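Local coordinates for protein kojibiose phosphorylase (Gut metagenome, PDB 6W0P) that belongs to the glycoside hydrolase family 65 phosphorylases, carbohydrate-active enzymes with a beta-sandwich N-terminal domain and a helical catalytic domain, at residues D162-I167 with L239-E244; L171-N176 with L211-R216; Y443-L448 with Y509-I514; T543-Q548 with L607-Y612. One frame throughout, in Å; residues are numbered along the deposited sequence.

Interaction 1: D162-I167 with L239-E244; sequences DIDTDI and LEANKE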
loop_
_atom_site.group_PDB
_atom_site.type_symbol
_atom_site.label_atom_id
_atom_site.label_comp_id
_atom_site.label_asym_id
_atom_site.label_seq_id
_atom_site.Cartn_x
_atom_site.Cartn_y
_atom_site.Cartn_z
ATOM N N ASP A 162 16.816 51.529 28.019
ATOM C CA ASP A 162 16.514 52.546 29.069
ATOM C C ASP A 162 17.817 52.970 29.776
ATOM O O ASP A 162 17.788 54.010 30.430
ATOM C CB ASP A 162 15.417 52.083 30.047
ATOM C CG ASP A 162 15.785 50.902 30.945
ATOM O OD1 ASP A 162 16.846 50.251 30.691
ATOM O OD2 ASP A 162 15.011 50.627 31.900
ATOM N N ILE A 163 18.923 52.226 29.657
ATOM C CA ILE A 163 20.260 52.638 30.205
ATOM C C ILE A 163 21.317 52.512 29.116
ATOM O O ILE A 163 21.111 51.733 28.195
ATOM C CB ILE A 163 20.687 51.817 31.440
ATOM C CG1 ILE A 163 20.815 50.328 31.117
ATOM C CG2 ILE A 163 19.761 52.053 32.621
ATOM C CD1 ILE A 163 21.384 49.503 32.243
ATOM N N ASP A 164 22.432 53.222 29.271
ATOM C CA ASP A 164 23.687 52.971 28.508
ATOM C C ASP A 164 24.074 51.500 28.698
ATOM O O ASP A 164 24.171 51.061 29.859
ATOM C CB ASP A 164 24.827 53.902 28.938
ATOM C CG ASP A 164 24.618 55.358 28.558
ATOM O OD1 ASP A 164 23.850 55.617 27.611
ATOM O OD2 ASP A 164 25.206 56.229 29.225
ATOM N N THR A 165 24.237 50.762 27.601
ATOM C CA THR A 165 24.752 49.368 27.611
ATOM C C THR A 165 25.284 49.004 26.222
ATOM O O THR A 165 25.024 49.753 25.237
ATOM C CB THR A 165 23.674 48.371 28.057
ATOM O OG1 THR A 165 24.310 47.106 28.235
ATOM C CG2 THR A 165 22.532 48.231 27.065
ATOM N N ASP A 166 25.971 47.872 26.156
ATOM C CA ASP A 166 26.595 47.310 24.937
ATOM C C ASP A 166 25.830 46.033 24.587
ATOM O O ASP A 166 25.476 45.271 25.513
ATOM C CB ASP A 166 28.082 46.991 25.151
ATOM C CG ASP A 166 29.010 48.197 25.190
ATOM O OD1 ASP A 166 28.533 49.327 24.939
ATOM O OD2 ASP A 166 30.218 47.994 25.475
ATOM N N ILE A 167 25.581 45.800 23.301
ATOM C CA ILE A 167 25.000 44.514 22.830
ATOM C C ILE A 167 25.801 44.060 21.625
ATOM O O ILE A 167 26.451 44.910 20.991
ATOM C CB ILE A 167 23.508 44.656 22.482
ATOM C CG1 ILE A 167 23.308 45.416 21.167
ATOM C CG2 ILE A 167 22.751 45.300 23.631
ATOM C CD1 ILE A 167 21.883 45.377 20.667
ATOM N N LEU A 239 24.554 51.083 22.880
ATOM C CA LEU A 239 23.224 51.720 22.950
ATOM C C LEU A 239 23.313 52.880 23.936
ATOM O O LEU A 239 23.791 52.662 25.059
ATOM C CB LEU A 239 22.181 50.691 23.399
ATOM C CG LEU A 239 22.057 49.427 22.552
ATOM C CD1 LEU A 239 20.897 48.582 23.052
ATOM C CD2 LEU A 239 21.887 49.757 21.077
ATOM N N GLU A 240 22.880 54.064 23.512
ATOM C CA GLU A 240 22.695 55.248 24.380
ATOM C C GLU A 240 21.257 55.201 24.893
ATOM O O GLU A 240 20.324 55.027 24.041
ATOM C CB GLU A 240 22.946 56.549 23.617
ATOM C CG GLU A 240 24.258 56.567 22.850
ATOM C CD GLU A 240 24.563 57.876 22.138
ATOM O OE1 GLU A 240 23.922 58.906 22.480
ATOM O OE2 GLU A 240 25.442 57.864 21.244
ATOM N N ALA A 241 21.104 55.340 26.213
ATOM C CA ALA A 241 19.807 55.398 26.924
ATOM C C ALA A 241 18.813 56.264 26.138
ATOM O O ALA A 241 19.167 57.416 25.776
ATOM C CB ALA A 241 20.008 55.939 28.316
ATOM N N ASN A 242 17.634 55.711 25.848
ATOM C CA ASN A 242 16.490 56.453 25.254
ATOM C C ASN A 242 16.774 56.880 23.799
ATOM O O ASN A 242 16.024 57.717 23.292
ATOM C CB ASN A 242 16.126 57.651 26.142
ATOM C CG ASN A 242 16.015 57.285 27.609
ATOM O OD1 ASN A 242 15.347 56.314 27.943
ATOM N ND2 ASN A 242 16.678 58.033 28.481
ATOM N N LYS A 243 17.788 56.333 23.125
ATOM C CA LYS A 243 18.121 56.687 21.714
ATOM C C LYS A 243 18.058 55.436 20.835
ATOM O O LYS A 243 18.833 54.506 21.049
ATOM C CB LYS A 243 19.512 57.316 21.589
ATOM C CG LYS A 243 19.785 57.959 20.236
ATOM C CD LYS A 243 21.224 58.422 20.056
ATOM C CE LYS A 243 21.483 59.008 18.679
ATOM N NZ LYS A 243 22.719 59.829 18.655
ATOM N N GLU A 244 17.158 55.423 19.863
ATOM C CA GLU A 244 16.913 54.217 19.044
ATOM C C GLU A 244 18.105 54.036 18.101
ATOM O O GLU A 244 18.541 55.021 17.510
ATOM C CB GLU A 244 15.580 54.355 18.327
ATOM C CG GLU A 244 15.293 53.188 17.428
ATOM C CD GLU A 244 14.026 53.399 16.635
ATOM O OE1 GLU A 244 14.144 53.560 15.415
ATOM O OE2 GLU A 244 12.951 53.424 17.255
HETATM O O HOH W 1 15.648 55.666 30.793
#
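I167 and L239 cross at about a right angle, CG2 of I167 lying 3.8 Å from CD1 of L239, with the I167 CD1 methyl a little farther from the same L239 branch. The first torsion of L239 (chi1 -57°) sets CG anti to the carbonyl carbon and beside the backbone N, and CD1 reaches the isoleucine from there. F159 and I137, from two strands of the other N-terminal sheet, also pack on both I167 and L239, so these two side chains face the interior of the sandwich. Next to them T165 and L239 form an antiparallel hydrogen-bonded pair, where strand 165-174 lies beside strand 230-239. L239 N gives the shorter bond, 2.7 Å to T165 O, while T165 N reaches L239 O at 3.2 Å. The T165 hydroxyl is turned elsewhere and bonds to H98. Beyond the pair the chain after L239 enters a type II turn, E240 to K243, closed by K243 N on E240 O. D164 holds the near limb of this turn: its OD1 accepts from A241 N at 3.1 Å, with an N-H...O angle of 170°. The methyl of A241 sits 3.6 Å from D162 O. That carbonyl oxygen and N242 OD1 are joined by one water, which donates to both, at 2.7 Å from D162 O and 2.9 Å from N242 OD1.

Interaction 2: L171-N176 with L211-R216; sequences LHLDSN and LTSVMR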
loop_
_atom_site.group_PDB
_atom_site.type_symbol
_atom_site.label_atom_id
_atom_site.label_comp_id
_atom_site.label_asym_id
_atom_site.label_seq_id
_atom_site.Cartn_x
_atom_site.Cartn_y
_atom_site.Cartn_z
ATOM N N LEU A 171 24.087 39.155 12.062
ATOM C CA LEU A 171 23.218 38.847 10.904
ATOM C C LEU A 171 23.779 37.617 10.179
ATOM O O LEU A 171 24.971 37.639 9.783
ATOM C CB LEU A 171 23.126 40.051 9.957
ATOM C CG LEU A 171 22.742 41.395 10.572
ATOM C CD1 LEU A 171 22.469 42.396 9.467
ATOM C CD2 LEU A 171 21.537 41.273 11.489
ATOM N N HIS A 172 22.926 36.606 9.985
ATOM C CA HIS A 172 23.282 35.315 9.346
ATOM C C HIS A 172 22.540 35.139 8.013
ATOM O O HIS A 172 21.342 35.500 7.935
ATOM C CB HIS A 172 22.951 34.157 10.285
ATOM C CG HIS A 172 23.701 34.131 11.572
ATOM N ND1 HIS A 172 24.214 32.957 12.094
ATOM C CD2 HIS A 172 23.981 35.096 12.471
ATOM C CE1 HIS A 172 24.783 33.206 13.254
ATOM N NE2 HIS A 172 24.659 34.509 13.502
ATOM N N LEU A 173 23.227 34.590 7.010
ATOM C CA LEU A 173 22.620 33.736 5.961
ATOM C C LEU A 173 23.022 32.297 6.284
ATOM O O LEU A 173 24.237 32.017 6.293
ATOM C CB LEU A 173 23.111 34.140 4.569
ATOM C CG LEU A 173 23.056 35.629 4.251
ATOM C CD1 LEU A 173 23.633 35.875 2.871
ATOM C CD2 LEU A 173 21.632 36.169 4.342
ATOM N N ASP A 174 22.041 31.450 6.586
ATOM C CA ASP A 174 22.227 30.079 7.120
ATOM C C ASP A 174 21.632 29.094 6.122
ATOM O O ASP A 174 20.389 29.051 6.028
ATOM C CB ASP A 174 21.558 29.921 8.493
ATOM C CG ASP A 174 21.617 28.497 9.022
ATOM O OD1 ASP A 174 22.306 27.689 8.373
ATOM O OD2 ASP A 174 20.984 28.199 10.079
ATOM N N SER A 175 22.460 28.336 5.397
ATOM C CA SER A 175 21.949 27.316 4.452
ATOM C C SER A 175 22.304 25.912 4.954
ATOM O O SER A 175 22.379 25.001 4.118
ATOM C CB SER A 175 22.414 27.568 3.039
ATOM O OG SER A 175 21.755 26.690 2.129
ATOM N N ASN A 176 22.444 25.741 6.276
ATOM C CA ASN A 176 22.598 24.412 6.930
ATOM C C ASN A 176 21.225 23.915 7.406
ATOM O O ASN A 176 21.174 22.928 8.176
ATOM C CB ASN A 176 23.635 24.484 8.060
ATOM C CG ASN A 176 25.039 24.654 7.510
ATOM O OD1 ASN A 176 25.497 23.829 6.735
ATOM N ND2 ASN A 176 25.709 25.737 7.864
ATOM N N LEU A 211 21.482 28.333 -5.857
ATOM C CA LEU A 211 20.966 29.574 -5.258
ATOM C C LEU A 211 22.157 30.419 -4.796
ATOM O O LEU A 211 23.079 29.848 -4.190
ATOM C CB LEU A 211 20.073 29.148 -4.093
ATOM C CG LEU A 211 19.539 30.274 -3.221
ATOM C CD1 LEU A 211 18.209 29.867 -2.600
ATOM C CD2 LEU A 211 20.542 30.658 -2.143
ATOM N N THR A 212 22.118 31.728 -5.037
ATOM C CA THR A 212 23.060 32.706 -4.436
ATOM C C THR A 212 22.259 33.639 -3.537
ATOM O O THR A 212 21.283 34.240 -4.026
ATOM C CB THR A 212 23.862 33.483 -5.489
ATOM O OG1 THR A 212 24.717 32.545 -6.131
ATOM C CG2 THR A 212 24.712 34.583 -4.894
ATOM N N SER A 213 22.634 33.691 -2.262
ATOM C CA SER A 213 22.060 34.600 -1.249
ATOM C C SER A 213 23.115 35.625 -0.863
ATOM O O SER A 213 24.201 35.195 -0.405
ATOM C CB SER A 213 21.586 33.853 -0.040
ATOM O OG SER A 213 20.940 34.756 0.845
ATOM N N VAL A 214 22.801 36.910 -1.053
ATOM C CA VAL A 214 23.728 38.029 -0.722
ATOM C C VAL A 214 23.011 39.044 0.172
ATOM O O VAL A 214 21.826 39.342 -0.074
ATOM C CB VAL A 214 24.281 38.688 -1.997
ATOM C CG1 VAL A 214 25.203 37.738 -2.757
ATOM C CG2 VAL A 214 23.167 39.197 -2.896
ATOM N N MET A 215 23.716 39.561 1.173
ATOM C CA MET A 215 23.195 40.654 2.016
ATOM C C MET A 215 24.239 41.762 2.159
ATOM O O MET A 215 25.421 41.537 1.891
ATOM C CB MET A 215 22.785 40.150 3.396
ATOM C CG MET A 215 23.918 39.631 4.217
ATOM S SD MET A 215 23.313 39.342 5.882
ATOM C CE MET A 215 24.670 38.413 6.597
ATOM N N ARG A 216 23.747 42.933 2.525
ATOM C CA ARG A 216 24.536 44.118 2.914
ATOM C C ARG A 216 23.612 44.992 3.760
ATOM O O ARG A 216 22.383 44.738 3.721
ATOM C CB ARG A 216 24.997 44.889 1.680
ATOM C CG ARG A 216 23.870 45.643 1.001
ATOM C CD ARG A 216 24.304 46.163 -0.340
ATOM N NE ARG A 216 25.046 47.408 -0.240
ATOM C CZ ARG A 216 26.243 47.613 -0.775
ATOM N NH1 ARG A 216 26.879 46.631 -1.402
ATOM N NH2 ARG A 216 26.829 48.793 -0.646
#
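M215 reaches across to L171 and L173 with an extended chain that starts from CG set between the backbone N and the carbonyl carbon (chi1 65°). From CB, which points toward the facing strand, the chain passes to CG, 4.0 Å from CD1 of L173. The sulfur comes next: SD lies 3.9 Å from L173 CD2, and the two side chains slide past each other in opposite directions. At the tip, CE ends 3.3 Å from the backbone oxygen of L171 and 4.0 Å from its CB, so the methyl meets backbone as well as side chain. Strands 165-174 and 210-217 belong to different antiparallel sheets of the N-terminal beta-sandwich; the two short segments run antiparallel, at 176°, with axes 8.5 Å apart, and no hydrogen bond joins them. Side chains bridge the interval, resting in places on the opposite backbone. L173 answers the methionine from the other layer, its CD1 lying 3.4 Å from S213 O and 3.6 Å from S213 OG. The serine hydroxyl, buried here among aliphatic groups, is satisfied within its own sheet by a hydrogen bond with N253. R249 of the neighbouring strand 245-256 touches L171, L173 and M215, and its NH1 is hydrogen-bonded to H172 O, a polar link across the interface.

Interaction 3: Y443-L448 with Y509-I514; sequences YGIEML and YKTDKI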
loop_
_atom_site.group_PDB
_atom_site.type_symbol
_atom_site.label_atom_id
_atom_site.label_comp_id
_atom_site.label_asym_id
_atom_site.label_seq_id
_atom_site.Cartn_x
_atom_site.Cartn_y
_atom_site.Cartn_z
ATOM N N TYR A 443 -0.136 26.874 -27.415
ATOM C CA TYR A 443 -0.042 25.990 -26.217
ATOM C C TYR A 443 -1.286 25.109 -26.026
ATOM O O TYR A 443 -1.145 23.892 -25.880
ATOM C CB TYR A 443 0.218 26.839 -24.976
ATOM C CG TYR A 443 1.454 27.686 -25.086
ATOM C CD1 TYR A 443 2.703 27.095 -25.159
ATOM C CD2 TYR A 443 1.378 29.068 -25.176
ATOM C CE1 TYR A 443 3.855 27.851 -25.292
ATOM C CE2 TYR A 443 2.522 29.840 -25.296
ATOM C CZ TYR A 443 3.763 29.229 -25.355
ATOM O OH TYR A 443 4.904 29.968 -25.463
ATOM N N GLY A 444 -2.469 25.718 -26.001
ATOM C CA GLY A 444 -3.731 25.088 -25.563
ATOM C C GLY A 444 -4.044 23.813 -26.311
ATOM O O GLY A 444 -4.244 22.783 -25.669
ATOM N N ILE A 445 -4.081 23.889 -27.633
ATOM C CA ILE A 445 -4.452 22.755 -28.521
ATOM C C ILE A 445 -3.540 21.573 -28.193
ATOM O O ILE A 445 -4.059 20.485 -27.976
ATOM C CB ILE A 445 -4.374 23.189 -29.992
ATOM C CG1 ILE A 445 -5.284 24.392 -30.253
ATOM C CG2 ILE A 445 -4.680 22.017 -30.925
ATOM C CD1 ILE A 445 -5.085 25.040 -31.611
ATOM N N GLU A 446 -2.226 21.800 -28.125
ATOM C CA GLU A 446 -1.243 20.731 -27.832
ATOM C C GLU A 446 -1.624 20.019 -26.521
ATOM O O GLU A 446 -1.698 18.765 -26.532
ATOM C CB GLU A 446 0.178 21.284 -27.761
ATOM C CG GLU A 446 1.203 20.163 -27.722
ATOM C CD GLU A 446 2.627 20.608 -27.490
ATOM O OE1 GLU A 446 2.894 21.807 -27.675
ATOM O OE2 GLU A 446 3.460 19.757 -27.104
ATOM N N MET A 447 -1.859 20.789 -25.451
ATOM C CA MET A 447 -2.236 20.278 -24.106
ATOM C C MET A 447 -3.529 19.475 -24.204
ATOM O O MET A 447 -3.608 18.434 -23.532
ATOM C CB MET A 447 -2.453 21.414 -23.108
ATOM C CG MET A 447 -1.193 22.161 -22.812
ATOM S SD MET A 447 -1.517 23.634 -21.871
ATOM C CE MET A 447 -1.456 22.941 -20.217
ATOM N N LEU A 448 -4.496 19.948 -24.994
ATOM C CA LEU A 448 -5.829 19.298 -25.104
ATOM C C LEU A 448 -5.703 17.969 -25.875
ATOM O O LEU A 448 -6.422 16.984 -25.509
ATOM C CB LEU A 448 -6.805 20.244 -25.801
ATOM C CG LEU A 448 -7.210 21.494 -25.018
ATOM C CD1 LEU A 448 -8.207 22.313 -25.831
ATOM C CD2 LEU A 448 -7.812 21.139 -23.657
ATOM N N TYR A 509 -7.943 28.381 -36.220
ATOM C CA TYR A 509 -6.768 27.679 -35.630
ATOM C C TYR A 509 -6.185 26.737 -36.685
ATOM O O TYR A 509 -6.957 26.085 -37.390
ATOM C CB TYR A 509 -7.133 26.895 -34.362
ATOM C CG TYR A 509 -7.582 27.743 -33.193
ATOM C CD1 TYR A 509 -6.687 28.514 -32.469
ATOM C CD2 TYR A 509 -8.909 27.763 -32.791
ATOM C CE1 TYR A 509 -7.105 29.290 -31.397
ATOM C CE2 TYR A 509 -9.341 28.531 -31.718
ATOM C CZ TYR A 509 -8.439 29.305 -31.024
ATOM O OH TYR A 509 -8.877 30.081 -29.993
ATOM N N LYS A 510 -4.856 26.672 -36.764
ATOM C CA LYS A 510 -4.123 25.724 -37.640
ATOM C C LYS A 510 -3.726 24.520 -36.787
ATOM O O LYS A 510 -2.866 24.672 -35.901
ATOM C CB LYS A 510 -2.935 26.417 -38.321
ATOM C CG LYS A 510 -3.285 27.688 -39.097
ATOM C CD LYS A 510 -4.337 27.513 -40.206
ATOM C CE LYS A 510 -4.774 28.817 -40.850
ATOM N NZ LYS A 510 -5.537 29.673 -39.903
ATOM N N THR A 511 -4.379 23.391 -37.050
ATOM C CA THR A 511 -4.321 22.138 -36.265
ATOM C C THR A 511 -3.676 21.047 -37.125
ATOM O O THR A 511 -4.261 19.952 -37.185
ATOM C CB THR A 511 -5.738 21.750 -35.819
ATOM O OG1 THR A 511 -6.486 21.394 -36.986
ATOM C CG2 THR A 511 -6.451 22.862 -35.075
ATOM N N ASP A 512 -2.532 21.335 -37.766
ATOM C CA ASP A 512 -1.839 20.415 -38.709
ATOM C C ASP A 512 -0.512 19.963 -38.096
ATOM O O ASP A 512 -0.365 18.771 -37.821
ATOM C CB ASP A 512 -1.607 21.092 -40.064
ATOM C CG ASP A 512 -2.694 20.835 -41.098
ATOM O OD1 ASP A 512 -2.931 21.739 -41.926
ATOM O OD2 ASP A 512 -3.286 19.738 -41.077
ATOM N N LYS A 513 0.409 20.900 -37.883
ATOM C CA LYS A 513 1.750 20.633 -37.303
ATOM C C LYS A 513 1.590 20.148 -35.850
ATOM O O LYS A 513 2.493 19.421 -35.379
ATOM C CB LYS A 513 2.631 21.885 -37.386
ATOM C CG LYS A 513 2.904 22.421 -38.789
ATOM C CD LYS A 513 4.001 21.678 -39.527
ATOM C CE LYS A 513 3.918 21.842 -41.034
ATOM N NZ LYS A 513 4.798 20.883 -41.744
ATOM N N ILE A 514 0.497 20.517 -35.165
ATOM C CA ILE A 514 0.255 20.147 -33.735
ATOM C C ILE A 514 -0.198 18.682 -33.682
ATOM O O ILE A 514 0.458 17.889 -32.955
ATOM C CB ILE A 514 -0.737 21.112 -33.048
ATOM C CG1 ILE A 514 -0.112 22.496 -32.866
ATOM C CG2 ILE A 514 -1.213 20.544 -31.715
ATOM C CD1 ILE A 514 -1.107 23.610 -32.625
#
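I445 and I514 share a side-chain setting in which CG2 stands anti to the backbone N and CG1 anti to the carbonyl carbon, with chi1 of -58° in I445 and -69° in I514. In each residue this presents CG2 to the opposite segment, and the two methyls meet at 3.8 Å while the side chains cross at about a right angle. The same I514 CG2 also lies 3.9 Å from CA of E446, so the isoleucine rests partly on the backbone of the helix. The other branch of I445 runs out through CG1 to CD1, which touches Y509 at the root of its ring: CB and CD1 of the tyrosine are both 3.9 Å from this methyl, which approaches the ring obliquely. T511 CG2 lies farther off, at 4.3 Å from I445 CD1. This is plain apolar packing in the helical catalytic domain, where the connection after helix 487-504 and the first turn of helix 513-518 lie against helix 437-458. No hydrogen bond passes between the two segments. M440 of the same helix and I503 of helix 487-504 lie beside I445, and L504 of helix 487-504 beside T511. The Y509 ring stacks on H437 and touches M431 of helix 418-434, while K510 N is hydrogen-bonded to Q441, which gives the connecting chain a polar attachment to helix 437-458. Although E446 offers only aliphatic atoms to I514, its buried carboxylate is not left without partners: OE1 is hydrogen-bonded to Y376, and OE2 makes a long, weak ion pair with K517.

Interaction 4: T543-Q548 with L607-Y612; sequences TLLFEQ and LANYNY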
loop_
_atom_site.group_PDB
_atom_site.type_symbol
_atom_site.label_atom_id
_atom_site.label_comp_id
_atom_site.label_asym_id
_atom_site.label_seq_id
_atom_site.Cartn_x
_atom_site.Cartn_y
_atom_site.Cartn_z
ATOM N N THR A 543 -35.728 10.694 -12.298
ATOM C CA THR A 543 -35.336 11.209 -10.946
ATOM C C THR A 543 -34.450 12.448 -11.097
ATOM O O THR A 543 -34.288 13.179 -10.112
ATOM C CB THR A 543 -34.632 10.127 -10.118
ATOM O OG1 THR A 543 -33.366 9.902 -10.737
ATOM C CG2 THR A 543 -35.425 8.838 -10.014
ATOM N N LEU A 544 -33.876 12.646 -12.286
ATOM C CA LEU A 544 -32.899 13.723 -12.598
ATOM C C LEU A 544 -31.566 13.469 -11.855
ATOM O O LEU A 544 -30.758 14.414 -11.797
ATOM C CB LEU A 544 -33.479 15.100 -12.219
ATOM C CG LEU A 544 -34.866 15.466 -12.758
ATOM C CD1 LEU A 544 -35.270 16.848 -12.280
ATOM C CD2 LEU A 544 -34.929 15.408 -14.286
ATOM N N LEU A 545 -31.327 12.259 -11.324
ATOM C CA LEU A 545 -30.090 11.942 -10.537
ATOM C C LEU A 545 -28.987 11.425 -11.464
ATOM O O LEU A 545 -29.294 10.674 -12.401
ATOM C CB LEU A 545 -30.392 10.908 -9.454
ATOM C CG LEU A 545 -31.316 11.370 -8.325
ATOM C CD1 LEU A 545 -31.699 10.209 -7.421
ATOM C CD2 LEU A 545 -30.671 12.469 -7.498
ATOM N N PHE A 546 -27.743 11.838 -11.228
ATOM C CA PHE A 546 -26.535 11.082 -11.649
ATOM C C PHE A 546 -26.214 10.066 -10.557
ATOM O O PHE A 546 -26.369 10.399 -9.340
ATOM C CB PHE A 546 -25.344 11.998 -11.895
ATOM C CG PHE A 546 -25.534 12.940 -13.052
ATOM C CD1 PHE A 546 -25.209 12.561 -14.349
ATOM C CD2 PHE A 546 -26.054 14.205 -12.843
ATOM C CE1 PHE A 546 -25.408 13.442 -15.406
ATOM C CE2 PHE A 546 -26.226 15.082 -13.898
ATOM C CZ PHE A 546 -25.900 14.704 -15.176
ATOM N N GLU A 547 -25.833 8.854 -10.954
ATOM C CA GLU A 547 -25.337 7.844 -9.983
ATOM C C GLU A 547 -23.824 8.026 -9.937
ATOM O O GLU A 547 -23.247 8.069 -10.997
ATOM C CB GLU A 547 -25.752 6.414 -10.353
ATOM C CG GLU A 547 -25.413 5.411 -9.247
ATOM C CD GLU A 547 -25.834 3.966 -9.486
ATOM O OE1 GLU A 547 -26.066 3.597 -10.657
ATOM O OE2 GLU A 547 -25.874 3.208 -8.514
ATOM N N GLN A 548 -23.237 8.170 -8.747
ATOM C CA GLN A 548 -21.825 8.584 -8.575
ATOM C C GLN A 548 -20.912 7.578 -9.266
ATOM O O GLN A 548 -19.909 8.003 -9.867
ATOM C CB GLN A 548 -21.447 8.698 -7.097
ATOM C CG GLN A 548 -20.100 9.345 -6.915
ATOM C CD GLN A 548 -19.779 9.532 -5.461
ATOM O OE1 GLN A 548 -20.442 10.301 -4.764
ATOM N NE2 GLN A 548 -18.742 8.844 -5.012
ATOM N N LEU A 607 -31.297 20.369 -7.405
ATOM C CA LEU A 607 -31.984 20.073 -6.115
ATOM C C LEU A 607 -32.072 18.548 -5.950
ATOM O O LEU A 607 -31.793 18.060 -4.848
ATOM C CB LEU A 607 -33.341 20.787 -6.045
ATOM C CG LEU A 607 -34.231 20.515 -4.821
ATOM C CD1 LEU A 607 -33.725 21.203 -3.569
ATOM C CD2 LEU A 607 -35.674 20.968 -5.078
ATOM N N ALA A 608 -32.371 17.797 -7.006
ATOM C CA ALA A 608 -32.477 16.324 -6.900
ATOM C C ALA A 608 -31.120 15.774 -6.454
ATOM O O ALA A 608 -31.074 15.023 -5.482
ATOM C CB ALA A 608 -32.914 15.723 -8.209
ATOM N N ASN A 609 -30.036 16.187 -7.109
ATOM C CA ASN A 609 -28.675 15.652 -6.811
ATOM C C ASN A 609 -28.195 16.185 -5.463
ATOM O O ASN A 609 -27.561 15.426 -4.733
ATOM C CB ASN A 609 -27.714 15.901 -7.961
ATOM C CG ASN A 609 -28.082 15.062 -9.163
ATOM O OD1 ASN A 609 -27.574 13.952 -9.274
ATOM N ND2 ASN A 609 -28.965 15.551 -10.037
ATOM N N TYR A 610 -28.494 17.436 -5.149
ATOM C CA TYR A 610 -28.121 18.038 -3.855
ATOM C C TYR A 610 -28.786 17.230 -2.737
ATOM O O TYR A 610 -28.108 16.919 -1.721
ATOM C CB TYR A 610 -28.498 19.518 -3.800
ATOM C CG TYR A 610 -28.138 20.196 -2.502
ATOM C CD1 TYR A 610 -26.908 20.811 -2.313
ATOM C CD2 TYR A 610 -29.041 20.221 -1.456
ATOM C CE1 TYR A 610 -26.587 21.434 -1.118
ATOM C CE2 TYR A 610 -28.736 20.834 -0.256
ATOM C CZ TYR A 610 -27.492 21.413 -0.075
ATOM O OH TYR A 610 -27.254 22.027 1.116
ATOM N N ASN A 611 -30.084 16.953 -2.888
ATOM C CA ASN A 611 -30.904 16.305 -1.837
ATOM C C ASN A 611 -30.385 14.881 -1.643
ATOM O O ASN A 611 -30.434 14.414 -0.522
ATOM C CB ASN A 611 -32.398 16.268 -2.169
ATOM C CG ASN A 611 -33.137 17.562 -1.891
ATOM O OD1 ASN A 611 -32.603 18.467 -1.267
ATOM N ND2 ASN A 611 -34.352 17.683 -2.407
ATOM N N TYR A 612 -29.937 14.200 -2.699
ATOM C CA TYR A 612 -29.420 12.813 -2.559
ATOM C C TYR A 612 -27.998 12.818 -1.950
ATOM O O TYR A 612 -27.768 12.028 -1.036
ATOM C CB TYR A 612 -29.455 12.043 -3.879
ATOM C CG TYR A 612 -29.100 10.595 -3.679
ATOM C CD1 TYR A 612 -30.058 9.653 -3.350
ATOM C CD2 TYR A 612 -27.772 10.188 -3.726
ATOM C CE1 TYR A 612 -29.709 8.330 -3.122
ATOM C CE2 TYR A 612 -27.412 8.872 -3.530
ATOM C CZ TYR A 612 -28.382 7.936 -3.239
ATOM O OH TYR A 612 -27.985 6.659 -2.990
#
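N609 ND2 is held by two carbonyl oxygens: it donates to L544 O at 2.8 Å and is also hydrogen-bonded to Q605 O, one turn earlier in the helix. OD1 of the same amide accepts from F546 N at 2.9 Å, in the carbonyl plane and on a lone pair. The bonds to L544 and F546 straddle L545, so one buried side chain reads the carbonyl before this residue and the N-H after it. The ND2 bond to L544 is the more bent of these two, with an N-H...O angle of 143°, and its acceptor stands somewhat out of the amide plane. With three bonds the rotation of the amide is well fixed. A first torsion of -69° puts CG of N609 anti to its carbonyl carbon and leaves the amide facing the backbone on either side of L545. OD1 lies near the plane of the F546 ring, at its edge, with ring and amide planes 40° apart. Here, in the helical catalytic domain, helix 603-613 lies against an irregular segment of the long connection between helices 522-534 and 590-596. An ST turn, L545 N donating to T543 OG1 at 3.2 Å, shapes the chain at L544, whose carbonyl the amide uses. L545 CD2 lies over the helix, 3.3 Å from A608 O, and also touches A608 CB at 4.0 Å and Y612 CB at 3.8 Å, bridging one turn; A608 CB also meets L544 CB at 4.1 Å. Farther out, F546 meets F593 edge-to-face, its carbonyl oxygen is hydrogen-bonded to Y613, and the Y612 ring makes a cation-pi contact with R616.

Along the chain, interactions 1 and 2 come first, then 3, then 4. Interactions 1 and 2 share strand 165-174 of the N-terminal domain, their centres 29 Å apart: the first pairs its start with strand 230-239 in the same sheet, whereas the second sets its far part against strand 210-217 of the other sheet. Both segments of interaction 2 fall between those of interaction 1 in sequence. Interactions 3 and 4 lie in the catalytic domain, centres 37 Å apart, each joining a helix to chain that is distant in sequence. Interactions 1 and 4 are 72 Å apart between centres, on opposite sides of the chain's centre; the N-terminal pair and the catalytic-domain pair do not touch directly.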